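Local coordinates for thioredoxin (Thermosipho africanus, PDB 6MOS), which probably works as a thiol-disulfide oxidoreductase of the thioredoxin family, exchanging electrons through a Cys-X-X-Cys pair at the start of a helix, at residues Glu60-Asp63 with Ser69-Ala72; Val82-Lys87 with Lys92-Asn97; Lys42-Lys47 with Phe98-Val103. All coordinates share one frame; numbering follows the deposited sequence. Where two conformers were deposited one is given.

Following the chain from its N terminus, interaction 3 opens first, on helix 39-55, and closes last, at the start of helix 100-115, across 50 intervening residues. The other two lie wholly within that span and succeed one another without crossing. Interaction 1 closes a five-residue connection between edge strand 58-63 and helix 69-73; interaction 2 then pairs strands 81-86 and 89-95 as a hairpin. Together they tie the four-stranded sheet to helices on both of its faces. Interactions 2 and 3 meet where Phe94 packs on Val103 and Val82 on Phe98, while Val61 touches Leu45 between interactions 1 and 3. Interactions 1 and 2 do not touch.

Interaction 1 (Glu60-Asp63 with Ser69-Ala72); sequences EVID and SYPA. With TAM (tris(hydroxyethyl)aminomethane), chain B.
Ile62 meets Tyr70 and Pro71 where, in the thioredoxin fold, the short helix 69-73 lies against edge strand 58-63, on the sheet face that also carries Phe33. The contact between the two segments is entirely apolar, and it divides between the two branches of the isoleucine. Its CG1 stands anti to the carbonyl carbon (chi1 -60°), which sends CD1 to the tyrosine and leaves CG2 for the proline. Ile62 CD1 comes to 3.8 Å from Tyr70 CE2 and lies near the ring plane, so it meets the edge of the ring; the two side chains cross at about a right angle. On the other branch, Ile62 CG2 is 3.7 Å from Pro71 CG. Phe33 also touches both Ile62 and Tyr70, widening this apolar patch.

Polar bonds hold the surroundings. The Tyr70 hydroxyl is hydrogen-bonded to Glu31 OE1, which anchors the far end of the ring over the sheet, and Glu60 OE1 forms a salt bridge with Lys29.

The backbone supplies the third kind of interaction. Glu60 and Ile62 bond to strand 29-34, whereas Val61 turns its peptide groups to the outer edge of the sheet, where a tris(hydroxyethyl)aminomethane molecule, probably an additive, binds, hydrogen-bonded also to Ile59 O. The ligand's O4 receives the Val61 N-H, with Val61 N at 2.8 Å (159° at the hydrogen), and returns a weak bond of 3.4 Å to Val61 O.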
loop_
_atom_site.group_PDB
_atom_site.type_symbol
_atom_site.label_atom_id
_atom_site.label_comp_id
_atom_site.label_asym_id
_atom_site.label_seq_id
_atom_site.Cartn_x
_atom_site.Cartn_y
_atom_site.Cartn_z
ATOM N N GLU A 60 -1.308 -6.137 4.001
ATOM C CA GLU A 60 -1.494 -7.334 3.202
ATOM C C GLU A 60 -0.658 -7.188 1.939
ATOM O O GLU A 60 -0.792 -6.191 1.224
ATOM C CB GLU A 60 -2.963 -7.537 2.862
ATOM C CG GLU A 60 -3.184 -8.799 2.058
ATOM C CD GLU A 60 -4.645 -9.076 1.768
ATOM O OE1 GLU A 60 -5.507 -8.243 2.135
ATOM O OE2 GLU A 60 -4.920 -10.135 1.152
ATOM N N VAL A 61 0.221 -8.151 1.687
ATOM C CA VAL A 61 1.060 -8.135 0.491
ATOM C C VAL A 61 0.396 -9.046 -0.531
ATOM O O VAL A 61 0.122 -10.219 -0.245
ATOM C CB VAL A 61 2.500 -8.573 0.800
ATOM C CG1 VAL A 61 3.359 -8.484 -0.461
ATOM C CG2 VAL A 61 3.089 -7.692 1.887
ATOM N N ILE A 62 0.083 -8.500 -1.701
ATOM C CA ILE A 62 -0.766 -9.162 -2.680
ATOM C C ILE A 62 0.045 -9.319 -3.955
ATOM O O ILE A 62 0.539 -8.325 -4.502
ATOM C CB ILE A 62 -2.053 -8.367 -2.939
ATOM C CG1 ILE A 62 -2.837 -8.223 -1.635
ATOM C CG2 ILE A 62 -2.897 -9.029 -4.038
ATOM C CD1 ILE A 62 -3.927 -7.190 -1.680
ATOM N N ASP A 63 0.194 -10.560 -4.417
ATOM C CA ASP A 63 0.926 -10.837 -5.645
ATOM C C ASP A 63 -0.071 -10.868 -6.796
ATOM O O ASP A 63 -0.914 -11.770 -6.874
ATOM C CB ASP A 63 1.702 -12.147 -5.547
ATOM C CG ASP A 63 2.708 -12.287 -6.676
ATOM O OD1 ASP A 63 2.261 -12.488 -7.821
ATOM O OD2 ASP A 63 3.925 -12.172 -6.416
ATOM N N SER A 69 -7.229 -12.205 -8.918
ATOM C CA SER A 69 -8.661 -11.921 -8.815
ATOM C C SER A 69 -8.926 -10.596 -8.094
ATOM O O SER A 69 -9.540 -9.681 -8.651
ATOM C CB SER A 69 -9.379 -13.063 -8.086
ATOM O OG SER A 69 -9.414 -14.238 -8.872
ATOM N N TYR A 70 -8.501 -10.501 -6.835
ATOM C CA TYR A 70 -8.774 -9.280 -6.075
ATOM C C TYR A 70 -8.117 -8.045 -6.700
ATOM O O TYR A 70 -8.808 -7.019 -6.830
ATOM C CB TYR A 70 -8.365 -9.462 -4.602
ATOM C CG TYR A 70 -8.499 -8.190 -3.786
ATOM C CD1 TYR A 70 -9.751 -7.685 -3.439
ATOM C CD2 TYR A 70 -7.373 -7.486 -3.368
ATOM C CE1 TYR A 70 -9.873 -6.507 -2.696
ATOM C CE2 TYR A 70 -7.484 -6.307 -2.627
ATOM C CZ TYR A 70 -8.734 -5.823 -2.295
ATOM O OH TYR A 70 -8.840 -4.648 -1.563
ATOM N N PRO A 71 -6.850 -8.074 -7.135
ATOM C CA PRO A 71 -6.309 -6.895 -7.845
ATOM C C PRO A 71 -7.143 -6.490 -9.045
ATOM O O PRO A 71 -7.330 -5.291 -9.292
ATOM C CB PRO A 71 -4.903 -7.353 -8.260
ATOM C CG PRO A 71 -4.543 -8.392 -7.269
ATOM C CD PRO A 71 -5.819 -9.104 -6.931
ATOM N N ALA A 72 -7.673 -7.461 -9.793
ATOM C CA ALA A 72 -8.470 -7.117 -10.965
ATOM C C ALA A 72 -9.782 -6.460 -10.555
ATOM O O ALA A 72 -10.235 -5.506 -11.199
ATOM C CB ALA A 72 -8.716 -8.369 -11.810
HETATM C C TAM B . -1.536 -11.284 6.041
HETATM C C1 TAM B . -1.191 -11.825 4.643
HETATM C C2 TAM B . -0.807 -9.989 6.357
HETATM C C3 TAM B . -3.069 -11.122 6.100
HETATM C C4 TAM B . 0.201 -11.467 4.139
HETATM C C5 TAM B . 0.213 -10.164 7.485
HETATM C C6 TAM B . -3.604 -9.802 6.652
HETATM N N TAM B . -1.129 -12.275 7.032
HETATM O O4 TAM B . 0.042 -10.539 3.106
HETATM O O5 TAM B . 0.999 -9.009 7.622
HETATM O O6 TAM B . -3.699 -9.801 8.066
#

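Interaction 2 (Val82-Lys87 with Lys92-Asn97); sequences VIILDK and KRFARN
Val82, Ile83 and Ile84 pair with Phe94, Arg93 and Lys92 in the antiparallel hairpin that ends the thioredoxin sheet, the strand directions 172° apart. Backbone bonds fix the register. The Val82-Phe94 pair is doubly bonded, Val82 N to Phe94 O at 2.8 Å and Phe94 N to Val82 O at 2.7 Å, both in the carbonyl plane. At Ile84-Lys92, Ile84 N reaches Lys92 O at 2.9 Å, while Lys92 N to Ile84 O, at 3.4 Å, is weak.

Apolar contacts gather on the face of Val82, Ile84 and Phe94, toward helix 100-115. Ile84 CD1 meets the edge of the Phe94 ring, 3.6 Å from CE1, and Val82 CB lies 4.0 Å from CD1 of that ring.

On the other face Ile83 and Arg93 run side by side. Ile83 CD1 sits 3.3 Å above the guanidinium plane of Arg93, offset toward its rim. Arg93 NE makes a salt bridge to Glu90, and NH2 a hydrogen bond to Lys74 O. With an alanine here, Glu90 would probably lose its salt-bridge mate, Lys74 O this donor, and Ile83 CD1 the flat group lying against it. The guanidinium thus turns NE and NH2 to oxygens while one of its faces lies against the Ile83 methyl.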
loop_
_atom_site.group_PDB
_atom_site.type_symbol
_atom_site.label_atom_id
_atom_site.label_comp_id
_atom_site.label_asym_id
_atom_site.label_seq_id
_atom_site.Cartn_x
_atom_site.Cartn_y
_atom_site.Cartn_z
ATOM N N VAL A 82 0.072 0.973 -3.905
ATOM C CA VAL A 82 -0.165 1.030 -2.466
ATOM C C VAL A 82 -1.549 1.616 -2.247
ATOM O O VAL A 82 -1.869 2.678 -2.786
ATOM C CB VAL A 82 0.903 1.864 -1.734
ATOM C CG1 VAL A 82 0.556 1.969 -0.261
ATOM C CG2 VAL A 82 2.268 1.229 -1.891
ATOM N N ILE A 83 -2.380 0.922 -1.468
ATOM C CA ILE A 83 -3.697 1.435 -1.121
ATOM C C ILE A 83 -3.759 1.513 0.395
ATOM O O ILE A 83 -3.468 0.528 1.077
ATOM C CB ILE A 83 -4.828 0.553 -1.682
ATOM C CG1 ILE A 83 -4.736 0.461 -3.211
ATOM C CG2 ILE A 83 -6.191 1.123 -1.314
ATOM C CD1 ILE A 83 -5.908 -0.264 -3.837
ATOM N N ILE A 84 -4.071 2.694 0.923
ATOM C CA ILE A 84 -4.314 2.867 2.350
ATOM C C ILE A 84 -5.820 2.838 2.576
ATOM O O ILE A 84 -6.576 3.511 1.863
ATOM C CB ILE A 84 -3.686 4.174 2.866
ATOM C CG1 ILE A 84 -2.194 4.211 2.499
ATOM C CG2 ILE A 84 -3.870 4.285 4.366
ATOM C CD1 ILE A 84 -1.511 5.529 2.811
ATOM N N LEU A 85 -6.269 2.038 3.540
ATOM C CA LEU A 85 -7.694 1.900 3.792
ATOM C C LEU A 85 -7.988 2.080 5.271
ATOM O O LEU A 85 -7.127 1.873 6.131
ATOM C CB LEU A 85 -8.237 0.535 3.335
ATOM C CG LEU A 85 -8.062 0.171 1.861
ATOM C CD1 LEU A 85 -6.843 -0.722 1.681
ATOM C CD2 LEU A 85 -9.306 -0.484 1.298
ATOM N N ASP A 86 -9.237 2.450 5.547
ATOM C CA ASP A 86 -9.767 2.522 6.901
ATOM C C ASP A 86 -11.205 2.031 6.853
ATOM O O ASP A 86 -12.035 2.628 6.163
ATOM C CB ASP A 86 -9.699 3.949 7.443
ATOM C CG ASP A 86 -10.147 4.049 8.886
ATOM O OD1 ASP A 86 -10.251 2.998 9.556
ATOM O OD2 ASP A 86 -10.391 5.182 9.348
ATOM N N LYS A 87 -11.498 0.953 7.580
ATOM C CA LYS A 87 -12.830 0.339 7.560
ATOM C C LYS A 87 -13.219 -0.052 6.135
ATOM O O LYS A 87 -14.350 0.168 5.694
ATOM C CB LYS A 87 -13.880 1.268 8.183
ATOM C CG LYS A 87 -15.197 0.586 8.562
ATOM C CD LYS A 87 -16.397 1.284 7.915
ATOM C CE LYS A 87 -17.714 0.617 8.309
ATOM N NZ LYS A 87 -17.893 0.549 9.790
ATOM N N LYS A 92 -6.437 6.473 0.116
ATOM C CA LYS A 92 -5.501 6.990 -0.874
ATOM C C LYS A 92 -4.870 5.825 -1.618
ATOM O O LYS A 92 -4.530 4.808 -1.008
ATOM C CB LYS A 92 -4.412 7.843 -0.206
ATOM C CG LYS A 92 -3.599 8.692 -1.172
ATOM C CD LYS A 92 -4.354 9.956 -1.554
ATOM C CE LYS A 92 -3.394 11.034 -2.022
ATOM N NZ LYS A 92 -2.481 10.527 -3.092
ATOM N N ARG A 93 -4.728 5.975 -2.932
ATOM C CA ARG A 93 -4.064 4.991 -3.767
ATOM C C ARG A 93 -2.799 5.614 -4.345
ATOM O O ARG A 93 -2.794 6.791 -4.735
ATOM C CB ARG A 93 -5.005 4.500 -4.878
ATOM C CG ARG A 93 -4.419 3.444 -5.796
ATOM C CD ARG A 93 -5.420 3.018 -6.860
ATOM N NE ARG A 93 -6.608 2.400 -6.289
ATOM C CZ ARG A 93 -7.296 1.428 -6.885
ATOM N NH1 ARG A 93 -6.898 0.973 -8.067
ATOM N NH2 ARG A 93 -8.362 0.903 -6.296
ATOM N N PHE A 94 -1.714 4.840 -4.354
ATOM C CA PHE A 94 -0.449 5.257 -4.955
ATOM C C PHE A 94 -0.097 4.277 -6.064
ATOM O O PHE A 94 0.070 3.086 -5.808
ATOM C CB PHE A 94 0.679 5.292 -3.923
ATOM C CG PHE A 94 0.398 6.149 -2.726
ATOM C CD1 PHE A 94 -0.314 5.648 -1.645
ATOM C CD2 PHE A 94 0.868 7.451 -2.662
ATOM C CE1 PHE A 94 -0.565 6.437 -0.529
ATOM C CE2 PHE A 94 0.622 8.244 -1.540
ATOM C CZ PHE A 94 -0.095 7.737 -0.481
ATOM N N ALA A 95 0.030 4.770 -7.291
ATOM C CA ALA A 95 0.469 3.908 -8.381
ATOM C C ALA A 95 1.221 4.766 -9.387
ATOM O O ALA A 95 1.102 5.995 -9.384
ATOM C CB ALA A 95 -0.703 3.200 -9.057
ATOM N N ARG A 96 2.013 4.103 -10.224
ATOM C CA ARG A 96 2.712 4.728 -11.352
ATOM C C ARG A 96 3.873 5.615 -10.925
ATOM O O ARG A 96 5.031 5.302 -11.226
ATOM C CB ARG A 96 1.738 5.534 -12.220
ATOM C CG ARG A 96 0.876 4.682 -13.135
ATOM C CD ARG A 96 -0.159 5.511 -13.879
ATOM N NE ARG A 96 -1.029 4.677 -14.709
ATOM C CZ ARG A 96 -2.092 4.015 -14.256
ATOM N NH1 ARG A 96 -2.422 4.080 -12.968
ATOM N NH2 ARG A 96 -2.824 3.281 -15.089
ATOM N N ASN A 97 3.596 6.731 -10.250
ATOM C CA ASN A 97 4.663 7.668 -9.880
ATOM C C ASN A 97 4.420 8.162 -8.458
ATOM O O ASN A 97 3.594 9.055 -8.233
ATOM C CB ASN A 97 4.757 8.833 -10.857
ATOM C CG ASN A 97 6.186 9.332 -11.031
ATOM O OD1 ASN A 97 7.147 8.643 -10.677
ATOM N ND2 ASN A 97 6.332 10.535 -11.573
#

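Interaction 3 (Lys42-Lys47 with Phe98-Val103); sequences KAMLPK and FSISEV
Between residues 42-47 and 98-103 the backbones come nearest at Met44 and Ile100, CA to CA 7.5 Å. That spacing is filled by side chains. Met44 holds its CG anti to the backbone N (chi1 -173°), which carries CG out toward Ile100, before the chain bends at its last torsion and brings SD and CE to Phe98. Ile100 comes the other way, the two sliding past each other until Met44 CG lies 3.6 Å from Ile100 CD1. Lys47 adds a looser contact, its CB 4.2 Å from Ile100 CG1, while its chain leads away.

Met44 SD is 3.8 Å from Phe98 CE2 and 4.9 Å from the ring centroid, a Met-aromatic contact approached obliquely, 64° off the ring normal. Met44 CE stays close to the same ring atoms, 3.9 Å from Phe98 CE2. Tyr32 and Val82 of the sheet touch Met44 and Phe98 respectively, so the pair is wedged between helix and strands.

Polar bonds secure the turn leading into helix 100-115: Ser99 N donates to Glu102 OE2 at 3.1 Å, from well above the carboxylate plane, and the hydroxyls of Ser99 and Ser101 are bonded to each other. Met44 follows closely on the Cys38-Cys41 disulfide pair, so this contact joins the helix that carries Cys41 to the C-terminal helix; within these segments no hydrogen bond crosses, and the contact rests on apolar packing and the Met-aromatic approach.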
loop_
_atom_site.group_PDB
_atom_site.type_symbol
_atom_site.label_atom_id
_atom_site.label_comp_id
_atom_site.label_asym_id
_atom_site.label_seq_id
_atom_site.Cartn_x
_atom_site.Cartn_y
_atom_site.Cartn_z
ATOM N N LYS A 42 10.423 -5.055 -4.968
ATOM C CA LYS A 42 11.276 -5.746 -4.002
ATOM C C LYS A 42 11.981 -4.762 -3.075
ATOM O O LYS A 42 12.077 -4.998 -1.864
ATOM C CB LYS A 42 12.307 -6.602 -4.733
ATOM C CG LYS A 42 11.721 -7.679 -5.608
ATOM C CD LYS A 42 12.841 -8.521 -6.183
ATOM C CE LYS A 42 12.368 -9.315 -7.368
ATOM N NZ LYS A 42 13.243 -9.146 -8.558
ATOM N N ALA A 43 12.490 -3.662 -3.630
ATOM C CA ALA A 43 13.192 -2.660 -2.834
ATOM C C ALA A 43 12.241 -1.932 -1.894
ATOM O O ALA A 43 12.626 -1.553 -0.779
ATOM C CB ALA A 43 13.902 -1.655 -3.754
ATOM N N MET A 44 11.000 -1.714 -2.324
ATOM C CA MET A 44 10.068 -0.942 -1.507
ATOM C C MET A 44 9.406 -1.796 -0.435
ATOM O O MET A 44 8.989 -1.257 0.600
ATOM C CB MET A 44 9.007 -0.299 -2.411
ATOM C CG MET A 44 8.066 0.675 -1.726
ATOM S SD MET A 44 6.793 1.290 -2.847
ATOM C CE MET A 44 7.783 2.259 -3.995
ATOM N N LEU A 45 9.328 -3.112 -0.659
ATOM C CA LEU A 45 8.598 -3.999 0.246
ATOM C C LEU A 45 9.085 -3.920 1.691
ATOM O O LEU A 45 8.243 -3.783 2.591
ATOM C CB LEU A 45 8.667 -5.431 -0.288
ATOM C CG LEU A 45 7.990 -6.465 0.617
ATOM C CD1 LEU A 45 6.534 -6.101 0.790
ATOM C CD2 LEU A 45 8.144 -7.844 0.026
ATOM N N PRO A 46 10.385 -4.013 1.989
ATOM C CA PRO A 46 10.783 -3.905 3.403
ATOM C C PRO A 46 10.504 -2.538 3.998
ATOM O O PRO A 46 10.202 -2.443 5.195
ATOM C CB PRO A 46 12.283 -4.229 3.373
ATOM C CG PRO A 46 12.705 -3.953 1.993
ATOM C CD PRO A 46 11.545 -4.293 1.124
ATOM N N LYS A 47 10.576 -1.475 3.197
ATOM C CA LYS A 47 10.225 -0.154 3.700
ATOM C C LYS A 47 8.754 -0.098 4.077
ATOM O O LYS A 47 8.399 0.366 5.166
ATOM C CB LYS A 47 10.540 0.912 2.654
ATOM C CG LYS A 47 11.950 0.872 2.075
ATOM C CD LYS A 47 12.108 1.971 1.026
ATOM C CE LYS A 47 13.468 1.939 0.331
ATOM N NZ LYS A 47 14.555 2.449 1.213
ATOM N N PHE A 98 5.155 7.587 -7.508
ATOM C CA PHE A 98 5.081 7.999 -6.114
ATOM C C PHE A 98 6.340 7.531 -5.399
ATOM O O PHE A 98 6.973 6.549 -5.805
ATOM C CB PHE A 98 3.836 7.431 -5.427
ATOM C CG PHE A 98 3.872 5.946 -5.240
ATOM C CD1 PHE A 98 3.485 5.087 -6.266
ATOM C CD2 PHE A 98 4.268 5.399 -4.028
ATOM C CE1 PHE A 98 3.505 3.720 -6.081
ATOM C CE2 PHE A 98 4.298 4.021 -3.844
ATOM C CZ PHE A 98 3.912 3.185 -4.870
ATOM N N SER A 99 6.702 8.252 -4.342
ATOM C CA SER A 99 7.812 7.890 -3.478
ATOM C C SER A 99 7.280 7.330 -2.170
ATOM O O SER A 99 6.131 7.573 -1.791
ATOM C CB SER A 99 8.708 9.097 -3.187
ATOM O OG SER A 99 7.989 10.074 -2.451
ATOM N N ILE A 100 8.140 6.598 -1.459
ATOM C CA ILE A 100 7.697 6.014 -0.197
ATOM C C ILE A 100 7.413 7.099 0.833
ATOM O O ILE A 100 6.593 6.893 1.731
ATOM C CB ILE A 100 8.729 4.983 0.303
ATOM C CG1 ILE A 100 8.115 4.069 1.351
ATOM C CG2 ILE A 100 9.958 5.658 0.876
ATOM C CD1 ILE A 100 7.130 3.075 0.768
ATOM N N SER A 101 8.027 8.282 0.694
ATOM C CA SER A 101 7.746 9.365 1.636
ATOM C C SER A 101 6.304 9.861 1.528
ATOM O O SER A 101 5.710 10.252 2.542
ATOM C CB SER A 101 8.723 10.519 1.417
ATOM O OG SER A 101 8.644 11.000 0.093
ATOM N N GLU A 102 5.727 9.850 0.321
ATOM C CA GLU A 102 4.326 10.239 0.162
ATOM C C GLU A 102 3.409 9.324 0.955
ATOM O O GLU A 102 2.421 9.784 1.537
ATOM C CB GLU A 102 3.910 10.210 -1.305
ATOM C CG GLU A 102 4.760 11.038 -2.238
ATOM C CD GLU A 102 4.307 10.886 -3.669
ATOM O OE1 GLU A 102 3.086 10.737 -3.893
ATOM O OE2 GLU A 102 5.165 10.892 -4.571
ATOM N N VAL A 103 3.712 8.023 0.976
ATOM C CA VAL A 103 2.896 7.076 1.729
ATOM C C VAL A 103 2.952 7.388 3.218
ATOM O O VAL A 103 1.921 7.441 3.899
ATOM C CB VAL A 103 3.348 5.633 1.444
ATOM C CG1 VAL A 103 2.494 4.639 2.240
ATOM C CG2 VAL A 103 3.260 5.355 -0.050
#